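Local coordinates for glutathione synthetase-like effector 30 (Gpa-GSS30-apo) (Globodera pallida, PDB 5OET), which is a nematode effector derived from glutathione synthetase, the ATP-dependent ligase joining gamma-glutamylcysteine to glycine, and has probably taken on a new role in plant parasitism, at residues A[479-484]-A[491-496]; A[110-115]-A[163-168]; A[227-232]-A[263-268]; A[195-200]-A[223-228]. All blocks are in the same frame, centred on the assembly; numbering follows the deposited sequence.

Contact 1 (A[479-484]-A[491-496]); sequences GCLLGN and SYFSRT
Leu482 and Tyr492 form a hydrogen-bonded antiparallel pair in the beta hairpin of strands 469-484 and 490-504, and a classic beta bulge sets Ser491 opposite Leu482 as well. Three donors consequently grip the one carbonyl oxygen, Leu482 O. Ser491 N approaches almost in line with the C=O bond, at 2.9 Å from Leu482 O. Tyr492 N lies in the carbonyl plane, on a lone pair, in a longer bond of 3.3 Å to Leu482 O. Ser491 OG comes from well above that plane. In return, Leu482 N bonds Tyr492 O at 2.8 Å. The two side chains meet at their roots, Leu482 CB and Tyr492 CB being 3.6 Å apart. On the other face of the sheet Leu481 and Phe493 lie side by side and point the same way, with Leu481 CD2 beside the CD1-CE1 bond of the ring; helix 98-119 packs on this pair. Cys480, whose SG forms a disulfide with Cys164 of the neighbouring strand, is held to the hairpin through Ser494. Ser494 N gives a nearly straight bond (173°) to Cys480 O. Ser494 OG then takes the place of a backbone acceptor, receiving Cys480 N at 2.8 Å while donating to Arg495 O at 2.9 Å.

Contact 2 (A[110-115]-A[163-168]); sequences AMLLLY and FCQRAD
Helix 110-115 lies across strand 163-168 at 121°, with 9.5 Å between the two axes, and the backbones come nearest at Leu112 and Gln165, whose CA atoms are 7.0 Å apart. Gln165 and Leu112 share the centre of the contact almost equally. The CG of Gln165 is anti to the backbone N (chi1 -155°) and the chain runs straight on from there, so that the amide is delivered among Met111, Leu112 and Tyr115. Leu112 slides past it in the opposite direction and lays CD2 along the aliphatic part at Gln165 CB. The two ends of the amide then part company: Gln165 OE1 rests 3.8 Å from Met111 CG, whereas Gln165 NE2 comes obliquely to the CG-CD2 side of the Tyr115 ring. Ring and amide planes stand 85° apart. No hydrogen bond joins the segments, but the buried Gln165 NE2 is satisfied by His347. Phe163, two residues back on the same side of the strand, turns a ring edge to the helix backbone, its CE2 lying 3.4 Å from Leu112 O. Its CZ touches Tyr115 CB at 3.8 Å, and Phe343 also meets the ring. Cys164, between them, points to the opposite face. The arrangement is that of a helix packed across one face of a largely antiparallel sheet, here the large mixed sheet of a eukaryotic glutathione synthetase fold.

Contact 3 (A[227-232]-A[263-268]); sequences TMAAET and RQITHQ
Gln268 packs its CB on Ala230 and reaches Thr227 with its amide where segments 227-232 and 263-268 of helices 225-240 and 259-270 cross at -69°, their axes 8.1 Å apart. The second helix is the connection of a beta-alpha-beta unit, leading from strand 246-251 to the parallel strand 279-283. At its root, Gln268 CB sits 3.9 Å from Ala230 CB and also nears Thr227 CA. CG lies over the start of the first segment, at 3.8 Å from both Thr227 N and Thr227 OG1. A bend at chi2 (-58°) then turns the amide toward Thr227, bringing CD beside the threonine hydroxyl. At the tip, Gln268 OE1 accepts a hydrogen bond of 2.9 Å from Thr227 OG1; the donor stands 47° out of the amide carbonyl plane and off any lone pair. One turn earlier Ile265 fills the crossing. Its CG2 rests against the backbone at Ala230 N, while CG1 and CD1 both touch the methyl of Ala229. The two alanines, with nothing beyond CB, let the helices come this close; Phe194 and Leu233 also press on Ile265. The far side of helix 259-270 belongs to the dimer interface: Arg263 forms a salt bridge with Asp56 of the second subunit, and His267 meets Trp57 of that subunit edge to face. Back at the crossing, the closest approach of Ala230 CB is not to a side chain but to the carbonyl oxygen Ile265 O, 3.8 Å away.

Contact 4 (A[195-200]-A[223-228]); sequences GTTPRF and DQTDTM
The backbones of segments 195-200 and 223-228 come together at two places, Gly195 with Asp226 (CA atoms 5.0 Å apart) and Pro198 with Asp223 (5.1 Å), so that the first turns of helices 196-210 and 225-240 lie against each other. The second helix is entered through an Asx turn: Asp223 OD2 accepts from Thr225 N, with Gln224 at the N-cap position. The donor stands 58° out of the carboxylate plane. The other oxygen, Asp223 OD1, takes Thr225 OG1 at 2.7 Å on its syn lone pair and His498 N besides, so the buried carboxylate is well supplied with donors. Onto this turn packs Pro198. Its CB touches Asp223 O at 3.3 Å, and the next ring atom, Pro198 CG, touches Asp226 CG at 3.6 Å, so neighbouring ring atoms meet the two acids. Thr197 turns its methyl CG2 to the Asp223 carboxylate, while its hydroxyl bonds back to Ser193 O. Arg199 starts out away from the contact, but its chain runs extended to NE, and the guanidinium there brings NH1 to the near side. There NH1 donates to Gly195 O at 3.0 Å and makes a weaker salt-bridge contact of 3.3 Å with Asp226 OD2, guanidinium and carboxylate planes being almost perpendicular (88°). Asp226 has CG between its backbone N and carbonyl carbon (chi1 54°), which folds the carboxylate back over the helix start, where Asp226 OD1 accepts from Thr227 N at 2.8 Å.

Overall arrangement
Contacts 1 and 2 sit on neighbouring strands of one sheet, their centres 10 Å apart, and are joined covalently by the disulfide Cys480 SG-Cys164 SG (2.1 Å). Helix 98-119 packs on one face of this sheet and helix 225-240 on the other. Contacts 3 and 4 share Thr227 and Met228 of the latter helix, with centres 9 Å apart. Arg495 ties this layer to the hairpin: its NH2 forms a salt bridge of 2.9 Å with Glu231 OE1, and Met228 packs beside Ser494. Contact 2 touches neither contact 3 nor contact 4, the nearest atoms being about 5 Å away in both cases. The magnesium ligands His406 and Glu426 belong to none of the four.

Contact 1 (A[479-484]-A[491-496])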
loop_
_atom_site.group_PDB
_atom_site.type_symbol
_atom_site.label_atom_id
_atom_site.label_comp_id
_atom_site.label_asym_id
_atom_site.label_seq_id
_atom_site.Cartn_x
_atom_site.Cartn_y
_atom_site.Cartn_z
ATOM N N GLY A 479 6.075 17.043 15.505
ATOM C CA GLY A 479 6.453 16.643 16.869
ATOM C C GLY A 479 5.252 16.538 17.801
ATOM O O GLY A 479 4.281 17.282 17.652
ATOM N N CYS A 480 5.314 15.617 18.760
ATOM C CA CYS A 480 4.237 15.464 19.743
ATOM C C CYS A 480 4.715 15.553 21.172
ATOM O O CYS A 480 5.825 15.181 21.490
ATOM C CB CYS A 480 3.487 14.138 19.597
ATOM S SG CYS A 480 2.819 13.799 17.974
ATOM N N LEU A 481 3.790 15.989 22.013
ATOM C CA LEU A 481 3.927 16.077 23.461
ATOM C C LEU A 481 2.895 15.187 24.133
ATOM O O LEU A 481 1.827 14.904 23.574
ATOM C CB LEU A 481 3.572 17.488 23.924
ATOM C CG LEU A 481 4.610 18.550 24.070
ATOM C CD1 LEU A 481 4.027 19.744 24.817
ATOM C CD2 LEU A 481 5.764 17.937 24.809
ATOM N N LEU A 482 3.209 14.784 25.355
ATOM C CA LEU A 482 2.198 14.391 26.321
ATOM C C LEU A 482 2.438 15.207 27.596
ATOM O O LEU A 482 3.517 15.121 28.217
ATOM C CB LEU A 482 2.297 12.908 26.594
ATOM C CG LEU A 482 0.999 12.253 26.959
ATOM C CD1 LEU A 482 -0.029 12.414 25.850
ATOM C CD2 LEU A 482 1.310 10.797 27.269
ATOM N N GLY A 483 1.450 16.006 27.974
ATOM C CA GLY A 483 1.651 16.976 29.040
ATOM C C GLY A 483 0.422 17.179 29.879
ATOM O O GLY A 483 -0.687 16.874 29.437
ATOM N N ASN A 484 0.639 17.695 31.092
ATOM C CA ASN A 484 -0.420 17.936 32.060
ATOM C C ASN A 484 -0.681 19.425 32.086
ATOM O O ASN A 484 0.200 20.187 32.426
ATOM C CB ASN A 484 0.007 17.445 33.441
ATOM C CG ASN A 484 -1.035 17.715 34.508
ATOM O OD1 ASN A 484 -1.477 18.851 34.704
ATOM N ND2 ASN A 484 -1.414 16.676 35.218
ATOM N N SER A 491 5.529 15.045 30.282
ATOM C CA SER A 491 5.994 13.696 30.635
ATOM C C SER A 491 6.567 12.913 29.455
ATOM O O SER A 491 7.258 11.918 29.646
ATOM C CB SER A 491 4.845 12.910 31.251
ATOM O OG SER A 491 3.755 12.843 30.356
ATOM N N TYR A 492 6.277 13.348 28.236
ATOM C CA TYR A 492 6.713 12.624 27.073
ATOM C C TYR A 492 6.916 13.567 25.885
ATOM O O TYR A 492 6.016 14.361 25.569
ATOM C CB TYR A 492 5.682 11.555 26.744
ATOM C CG TYR A 492 6.062 10.726 25.564
ATOM C CD1 TYR A 492 7.031 9.751 25.680
ATOM C CD2 TYR A 492 5.465 10.936 24.314
ATOM C CE1 TYR A 492 7.398 8.976 24.602
ATOM C CE2 TYR A 492 5.830 10.170 23.214
ATOM C CZ TYR A 492 6.800 9.186 23.367
ATOM O OH TYR A 492 7.185 8.403 22.295
ATOM N N PHE A 493 8.104 13.492 25.267
ATOM C CA PHE A 493 8.372 14.085 23.947
ATOM C C PHE A 493 8.575 12.973 22.914
ATOM O O PHE A 493 9.461 12.131 23.085
ATOM C CB PHE A 493 9.637 14.941 23.964
ATOM C CG PHE A 493 9.538 16.192 24.805
ATOM C CD1 PHE A 493 9.011 17.365 24.275
ATOM C CD2 PHE A 493 10.038 16.217 26.108
ATOM C CE1 PHE A 493 8.937 18.515 25.029
ATOM C CE2 PHE A 493 9.975 17.373 26.870
ATOM C CZ PHE A 493 9.420 18.522 26.325
ATOM N N SER A 494 7.782 12.984 21.843
ATOM C CA SER A 494 7.914 12.007 20.760
ATOM C C SER A 494 9.139 12.301 19.924
ATOM O O SER A 494 9.718 13.373 20.043
ATOM C CB SER A 494 6.684 12.041 19.848
ATOM O OG SER A 494 6.676 13.195 19.023
ATOM N N ARG A 495 9.516 11.354 19.069
ATOM C CA ARG A 495 10.517 11.604 18.025
ATOM C C ARG A 495 9.979 12.705 17.106
ATOM O O ARG A 495 8.767 12.950 17.067
ATOM C CB ARG A 495 10.810 10.338 17.213
ATOM C CG ARG A 495 9.625 9.845 16.380
ATOM C CD ARG A 495 9.970 8.709 15.419
ATOM N NE ARG A 495 9.964 7.379 16.056
ATOM C CZ ARG A 495 11.040 6.624 16.310
ATOM N NH1 ARG A 495 12.275 7.024 15.983
ATOM N NH2 ARG A 495 10.876 5.439 16.897
ATOM N N THR A 496 10.872 13.383 16.398
ATOM C CA THR A 496 10.472 14.332 15.371
ATOM C C THR A 496 10.262 13.616 14.059
ATOM O O THR A 496 10.790 12.522 13.840
ATOM C CB THR A 496 11.515 15.418 15.141
ATOM O OG1 THR A 496 12.811 14.814 15.187
ATOM C CG2 THR A 496 11.375 16.497 16.200
#

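Contact 2 (A[110-115]-A[163-168])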
loop_
_atom_site.group_PDB
_atom_site.type_symbol
_atom_site.label_atom_id
_atom_site.label_comp_id
_atom_site.label_asym_id
_atom_site.label_seq_id
_atom_site.Cartn_x
_atom_site.Cartn_y
_atom_site.Cartn_z
ATOM N N ALA A 110 11.257 23.340 21.184
ATOM C CA ALA A 110 10.912 24.696 21.636
ATOM C C ALA A 110 9.529 25.139 21.175
ATOM O O ALA A 110 8.781 25.790 21.910
ATOM C CB ALA A 110 11.945 25.686 21.126
ATOM N N MET A 111 9.206 24.803 19.941
ATOM C CA MET A 111 7.948 25.217 19.337
ATOM C C MET A 111 6.735 24.547 20.024
ATOM O O MET A 111 5.722 25.202 20.292
ATOM C CB MET A 111 7.961 24.916 17.841
ATOM C CG MET A 111 7.190 25.941 17.042
ATOM S SD MET A 111 8.219 27.362 16.666
ATOM C CE MET A 111 6.943 28.649 16.661
ATOM N N LEU A 112 6.845 23.254 20.334
ATOM C CA LEU A 112 5.805 22.580 21.118
ATOM C C LEU A 112 5.693 23.193 22.515
ATOM O O LEU A 112 4.605 23.510 22.966
ATOM C CB LEU A 112 6.079 21.081 21.224
ATOM C CG LEU A 112 6.082 20.259 19.936
ATOM C CD1 LEU A 112 6.525 18.826 20.195
ATOM C CD2 LEU A 112 4.709 20.282 19.310
ATOM N N LEU A 113 6.817 23.391 23.184
ATOM C CA LEU A 113 6.786 23.961 24.526
ATOM C C LEU A 113 6.125 25.329 24.605
ATOM O O LEU A 113 5.421 25.592 25.542
ATOM C CB LEU A 113 8.193 24.015 25.147
ATOM C CG LEU A 113 8.803 22.700 25.642
ATOM C CD1 LEU A 113 10.092 22.978 26.396
ATOM C CD2 LEU A 113 7.826 21.932 26.529
ATOM N N LEU A 114 6.334 26.193 23.617
ATOM C CA LEU A 114 5.706 27.531 23.621
ATOM C C LEU A 114 4.177 27.473 23.492
ATOM O O LEU A 114 3.473 28.142 24.215
ATOM C CB LEU A 114 6.281 28.382 22.495
ATOM C CG LEU A 114 5.574 29.692 22.171
ATOM C CD1 LEU A 114 5.593 30.614 23.371
ATOM C CD2 LEU A 114 6.215 30.375 20.980
ATOM N N TYR A 115 3.670 26.701 22.539
ATOM C CA TYR A 115 2.237 26.610 22.323
ATOM C C TYR A 115 1.544 25.797 23.417
ATOM O O TYR A 115 0.397 26.080 23.760
ATOM C CB TYR A 115 1.936 26.030 20.937
ATOM C CG TYR A 115 2.151 27.033 19.851
ATOM C CD1 TYR A 115 1.177 27.954 19.537
ATOM C CD2 TYR A 115 3.345 27.078 19.158
ATOM C CE1 TYR A 115 1.383 28.896 18.548
ATOM C CE2 TYR A 115 3.572 28.015 18.166
ATOM C CZ TYR A 115 2.590 28.920 17.864
ATOM O OH TYR A 115 2.841 29.831 16.878
ATOM N N PHE A 163 -0.573 16.345 22.507
ATOM C CA PHE A 163 -0.436 17.550 21.708
ATOM C C PHE A 163 0.560 17.297 20.590
ATOM O O PHE A 163 1.751 17.161 20.851
ATOM C CB PHE A 163 -0.024 18.691 22.633
ATOM C CG PHE A 163 0.416 19.927 21.927
ATOM C CD1 PHE A 163 -0.277 20.410 20.819
ATOM C CD2 PHE A 163 1.528 20.631 22.387
ATOM C CE1 PHE A 163 0.146 21.561 20.169
ATOM C CE2 PHE A 163 1.958 21.781 21.752
ATOM C CZ PHE A 163 1.272 22.250 20.643
ATOM N N CYS A 164 0.046 17.180 19.367
ATOM C CA CYS A 164 0.850 16.920 18.174
ATOM C C CYS A 164 0.756 18.160 17.281
ATOM O O CYS A 164 -0.324 18.726 17.096
ATOM C CB CYS A 164 0.361 15.666 17.413
ATOM S SG CYS A 164 0.758 14.020 18.128
ATOM N N GLN A 165 1.903 18.569 16.733
ATOM C CA GLN A 165 2.019 19.796 15.954
ATOM C C GLN A 165 2.756 19.516 14.668
ATOM O O GLN A 165 3.608 18.643 14.632
ATOM C CB GLN A 165 2.773 20.838 16.764
ATOM C CG GLN A 165 2.504 22.299 16.428
ATOM C CD GLN A 165 3.383 23.232 17.247
ATOM O OE1 GLN A 165 4.601 23.173 17.156
ATOM N NE2 GLN A 165 2.769 24.086 18.064
ATOM N N ARG A 166 2.375 20.232 13.610
ATOM C CA ARG A 166 3.167 20.334 12.386
ATOM C C ARG A 166 3.458 21.808 12.162
ATOM O O ARG A 166 2.540 22.582 11.958
ATOM C CB ARG A 166 2.436 19.723 11.179
ATOM C CG ARG A 166 3.399 19.240 10.076
ATOM C CD ARG A 166 2.691 18.780 8.806
ATOM N NE ARG A 166 1.990 19.892 8.151
ATOM C CZ ARG A 166 0.735 19.890 7.684
ATOM N NH1 ARG A 166 -0.051 18.803 7.744
ATOM N NH2 ARG A 166 0.256 21.006 7.147
ATOM N N ALA A 167 4.728 22.187 12.244
ATOM C CA ALA A 167 5.198 23.543 11.901
ATOM C C ALA A 167 5.664 23.524 10.458
ATOM O O ALA A 167 6.448 22.648 10.098
ATOM C CB ALA A 167 6.358 23.940 12.797
ATOM N N ASP A 168 5.196 24.466 9.641
ATOM C CA ASP A 168 5.606 24.573 8.246
ATOM C C ASP A 168 6.634 25.709 8.005
ATOM O O ASP A 168 6.550 26.777 8.588
ATOM C CB ASP A 168 4.375 24.731 7.356
ATOM C CG ASP A 168 3.468 23.485 7.373
ATOM O OD1 ASP A 168 3.911 22.402 7.816
ATOM O OD2 ASP A 168 2.297 23.576 6.956
#

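Contact 3 (A[227-232]-A[263-268])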
loop_
_atom_site.group_PDB
_atom_site.type_symbol
_atom_site.label_atom_id
_atom_site.label_comp_id
_atom_site.label_asym_id
_atom_site.label_seq_id
_atom_site.Cartn_x
_atom_site.Cartn_y
_atom_site.Cartn_z
ATOM N N THR A 227 4.882 5.787 13.049
ATOM C CA THR A 227 5.357 5.282 14.329
ATOM C C THR A 227 5.290 6.335 15.437
ATOM O O THR A 227 4.868 6.032 16.542
ATOM C CB THR A 227 6.805 4.771 14.184
ATOM O OG1 THR A 227 6.796 3.662 13.287
ATOM C CG2 THR A 227 7.427 4.346 15.520
ATOM N N MET A 228 5.726 7.557 15.129
ATOM C CA MET A 228 5.728 8.657 16.088
ATOM C C MET A 228 4.357 8.846 16.719
ATOM O O MET A 228 4.237 8.970 17.951
ATOM C CB MET A 228 6.104 9.958 15.377
ATOM C CG MET A 228 5.963 11.215 16.226
ATOM S SD MET A 228 5.637 12.713 15.291
ATOM C CE MET A 228 3.965 12.473 14.716
ATOM N N ALA A 229 3.342 8.928 15.850
ATOM C CA ALA A 229 1.954 9.089 16.269
ATOM C C ALA A 229 1.507 7.894 17.129
ATOM O O ALA A 229 0.952 8.078 18.200
ATOM C CB ALA A 229 1.048 9.257 15.053
ATOM N N ALA A 230 1.798 6.684 16.659
ATOM C CA ALA A 230 1.523 5.465 17.401
ATOM C C ALA A 230 2.152 5.475 18.789
ATOM O O ALA A 230 1.462 5.218 19.772
ATOM C CB ALA A 230 1.994 4.250 16.616
ATOM N N GLU A 231 3.442 5.797 18.870
ATOM C CA GLU A 231 4.163 5.811 20.154
ATOM C C GLU A 231 3.570 6.801 21.147
ATOM O O GLU A 231 3.640 6.567 22.348
ATOM C CB GLU A 231 5.646 6.132 19.980
ATOM C CG GLU A 231 6.487 5.033 19.323
ATOM C CD GLU A 231 7.894 5.513 18.879
ATOM O OE1 GLU A 231 8.810 4.656 18.797
ATOM O OE2 GLU A 231 8.094 6.740 18.602
ATOM N N THR A 232 3.000 7.894 20.649
ATOM C CA THR A 232 2.408 8.929 21.493
ATOM C C THR A 232 0.994 8.546 21.969
ATOM O O THR A 232 0.618 8.833 23.111
ATOM C CB THR A 232 2.377 10.283 20.742
ATOM O OG1 THR A 232 3.700 10.610 20.305
ATOM C CG2 THR A 232 1.872 11.397 21.635
ATOM N N ARG A 263 -5.731 4.608 9.784
ATOM C CA ARG A 263 -5.584 3.166 9.814
ATOM C C ARG A 263 -4.145 2.758 9.831
ATOM O O ARG A 263 -3.783 1.765 10.454
ATOM C CB ARG A 263 -6.254 2.543 8.604
ATOM C CG ARG A 263 -7.769 2.687 8.609
ATOM C CD ARG A 263 -8.389 1.666 9.505
ATOM N NE ARG A 263 -9.831 1.627 9.348
ATOM C CZ ARG A 263 -10.668 1.015 10.183
ATOM N NH1 ARG A 263 -10.217 0.386 11.266
ATOM N NH2 ARG A 263 -11.976 1.039 9.929
ATOM N N GLN A 264 -3.328 3.521 9.133
ATOM C CA GLN A 264 -1.884 3.270 9.063
ATOM C C GLN A 264 -1.190 3.556 10.363
ATOM O O GLN A 264 -0.171 2.937 10.650
ATOM C CB GLN A 264 -1.233 4.076 7.919
ATOM C CG GLN A 264 -1.521 3.482 6.549
ATOM C CD GLN A 264 -1.372 4.448 5.403
ATOM O OE1 GLN A 264 -1.794 4.150 4.289
ATOM N NE2 GLN A 264 -0.758 5.601 5.647
ATOM N N ILE A 265 -1.732 4.481 11.151
ATOM C CA ILE A 265 -1.223 4.707 12.510
ATOM C C ILE A 265 -1.419 3.440 13.323
ATOM O O ILE A 265 -0.490 3.021 14.009
ATOM C CB ILE A 265 -1.852 5.944 13.208
ATOM C CG1 ILE A 265 -1.374 7.216 12.524
ATOM C CG2 ILE A 265 -1.432 6.035 14.655
ATOM C CD1 ILE A 265 -2.261 8.411 12.728
ATOM N N THR A 266 -2.604 2.826 13.216
ATOM C CA THR A 266 -2.931 1.627 13.974
ATOM C C THR A 266 -2.103 0.433 13.543
ATOM O O THR A 266 -1.856 -0.452 14.351
ATOM C CB THR A 266 -4.420 1.217 13.876
ATOM O OG1 THR A 266 -4.727 0.791 12.539
ATOM C CG2 THR A 266 -5.333 2.366 14.300
ATOM N N HIS A 267 -1.674 0.392 12.287
ATOM C CA HIS A 267 -0.805 -0.705 11.833
ATOM C C HIS A 267 0.535 -0.607 12.556
ATOM O O HIS A 267 1.126 -1.626 12.873
ATOM C CB HIS A 267 -0.605 -0.732 10.322
ATOM C CG HIS A 267 -1.877 -0.755 9.539
ATOM N ND1 HIS A 267 -1.964 -0.275 8.247
ATOM C CD2 HIS A 267 -3.122 -1.163 9.873
ATOM C CE1 HIS A 267 -3.209 -0.400 7.816
ATOM N NE2 HIS A 267 -3.931 -0.931 8.786
ATOM N N GLN A 268 0.983 0.609 12.856
ATOM C CA GLN A 268 2.183 0.786 13.676
ATOM C C GLN A 268 1.955 0.516 15.167
ATOM O O GLN A 268 2.828 -0.022 15.836
ATOM C CB GLN A 268 2.793 2.175 13.466
ATOM C CG GLN A 268 3.436 2.364 12.097
ATOM C CD GLN A 268 4.524 1.348 11.827
ATOM O OE1 GLN A 268 5.456 1.195 12.619
ATOM N NE2 GLN A 268 4.389 0.615 10.728
#

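Contact 4 (A[195-200]-A[223-228])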
loop_
_atom_site.group_PDB
_atom_site.type_symbol
_atom_site.label_atom_id
_atom_site.label_comp_id
_atom_site.label_asym_id
_atom_site.label_seq_id
_atom_site.Cartn_x
_atom_site.Cartn_y
_atom_site.Cartn_z
ATOM N N GLY A 195 0.537 9.250 8.060
ATOM C CA GLY A 195 0.734 7.962 7.392
ATOM C C GLY A 195 1.422 8.087 6.042
ATOM O O GLY A 195 2.239 7.232 5.679
ATOM N N THR A 196 1.119 9.162 5.311
ATOM C CA THR A 196 1.712 9.379 3.986
ATOM C C THR A 196 3.220 9.687 4.023
ATOM O O THR A 196 3.945 9.358 3.069
ATOM C CB THR A 196 1.021 10.506 3.173
ATOM O OG1 THR A 196 1.285 11.782 3.762
ATOM C CG2 THR A 196 -0.490 10.282 3.070
ATOM N N THR A 197 3.681 10.327 5.095
ATOM C CA THR A 197 5.049 10.830 5.157
ATOM C C THR A 197 6.143 9.784 5.102
ATOM O O THR A 197 7.031 9.891 4.279
ATOM C CB THR A 197 5.234 11.707 6.388
ATOM O OG1 THR A 197 4.340 12.818 6.271
ATOM C CG2 THR A 197 6.662 12.246 6.492
ATOM N N PRO A 198 6.112 8.778 5.980
ATOM C CA PRO A 198 7.177 7.748 5.900
ATOM C C PRO A 198 7.211 6.974 4.575
ATOM O O PRO A 198 8.256 6.441 4.202
ATOM C CB PRO A 198 6.809 6.791 7.046
ATOM C CG PRO A 198 5.331 6.954 7.168
ATOM C CD PRO A 198 5.099 8.417 6.983
ATOM N N ARG A 199 6.069 6.895 3.900
ATOM C CA ARG A 199 5.959 6.205 2.629
ATOM C C ARG A 199 6.533 6.999 1.453
ATOM O O ARG A 199 7.163 6.407 0.584
ATOM C CB ARG A 199 4.507 5.825 2.351
ATOM C CG ARG A 199 4.008 4.692 3.224
ATOM C CD ARG A 199 2.494 4.733 3.362
ATOM N NE ARG A 199 2.079 3.502 4.013
ATOM C CZ ARG A 199 2.043 3.298 5.331
ATOM N NH1 ARG A 199 2.349 4.271 6.212
ATOM N NH2 ARG A 199 1.682 2.095 5.776
ATOM N N PHE A 200 6.303 8.307 1.410
ATOM C CA PHE A 200 6.924 9.147 0.381
ATOM C C PHE A 200 8.427 9.165 0.568
ATOM O O PHE A 200 9.193 9.108 -0.400
ATOM C CB PHE A 200 6.359 10.580 0.365
ATOM C CG PHE A 200 5.076 10.693 -0.387
ATOM C CD1 PHE A 200 5.039 10.389 -1.741
ATOM C CD2 PHE A 200 3.883 11.060 0.256
ATOM C CE1 PHE A 200 3.849 10.452 -2.452
ATOM C CE2 PHE A 200 2.690 11.118 -0.459
ATOM C CZ PHE A 200 2.678 10.807 -1.817
ATOM N N ASP A 223 12.240 9.030 8.018
ATOM C CA ASP A 223 11.082 9.471 8.738
ATOM C C ASP A 223 10.211 8.272 9.144
ATOM O O ASP A 223 9.815 7.467 8.283
ATOM C CB ASP A 223 10.270 10.390 7.850
ATOM C CG ASP A 223 9.048 10.870 8.549
ATOM O OD1 ASP A 223 9.186 11.806 9.366
ATOM O OD2 ASP A 223 7.970 10.270 8.331
ATOM N N GLN A 224 9.918 8.158 10.437
ATOM C CA GLN A 224 8.937 7.190 10.927
ATOM C C GLN A 224 7.827 7.955 11.676
ATOM O O GLN A 224 7.677 7.841 12.884
ATOM C CB GLN A 224 9.594 6.115 11.806
ATOM C CG GLN A 224 10.913 5.536 11.295
ATOM C CD GLN A 224 12.136 6.112 12.007
ATOM O OE1 GLN A 224 12.332 5.893 13.217
ATOM N NE2 GLN A 224 12.960 6.876 11.255
ATOM N N THR A 225 7.060 8.751 10.940
ATOM C CA THR A 225 6.037 9.613 11.530
ATOM C C THR A 225 4.753 8.844 11.857
ATOM O O THR A 225 4.039 9.212 12.799
ATOM C CB THR A 225 5.756 10.834 10.633
ATOM O OG1 THR A 225 6.858 11.727 10.724
ATOM C CG2 THR A 225 4.539 11.603 11.077
ATOM N N ASP A 226 4.447 7.797 11.089
ATOM C CA ASP A 226 3.358 6.871 11.489
ATOM C C ASP A 226 3.646 6.236 12.859
ATOM O O ASP A 226 2.775 6.208 13.723
ATOM C CB ASP A 226 3.020 5.802 10.411
ATOM C CG ASP A 226 4.226 4.987 9.934
ATOM O OD1 ASP A 226 5.387 5.219 10.388
ATOM O OD2 ASP A 226 3.986 4.112 9.060
ATOM N N THR A 227 4.882 5.787 13.049
ATOM C CA THR A 227 5.357 5.282 14.329
ATOM C C THR A 227 5.290 6.335 15.437
ATOM O O THR A 227 4.868 6.032 16.542
ATOM C CB THR A 227 6.805 4.771 14.184
ATOM O OG1 THR A 227 6.796 3.662 13.287
ATOM C CG2 THR A 227 7.427 4.346 15.520
ATOM N N MET A 228 5.726 7.557 15.129
ATOM C CA MET A 228 5.728 8.657 16.088
ATOM C C MET A 228 4.357 8.846 16.719
ATOM O O MET A 228 4.237 8.970 17.951
ATOM C CB MET A 228 6.104 9.958 15.377
ATOM C CG MET A 228 5.963 11.215 16.226
ATOM S SD MET A 228 5.637 12.713 15.291
ATOM C CE MET A 228 3.965 12.473 14.716
#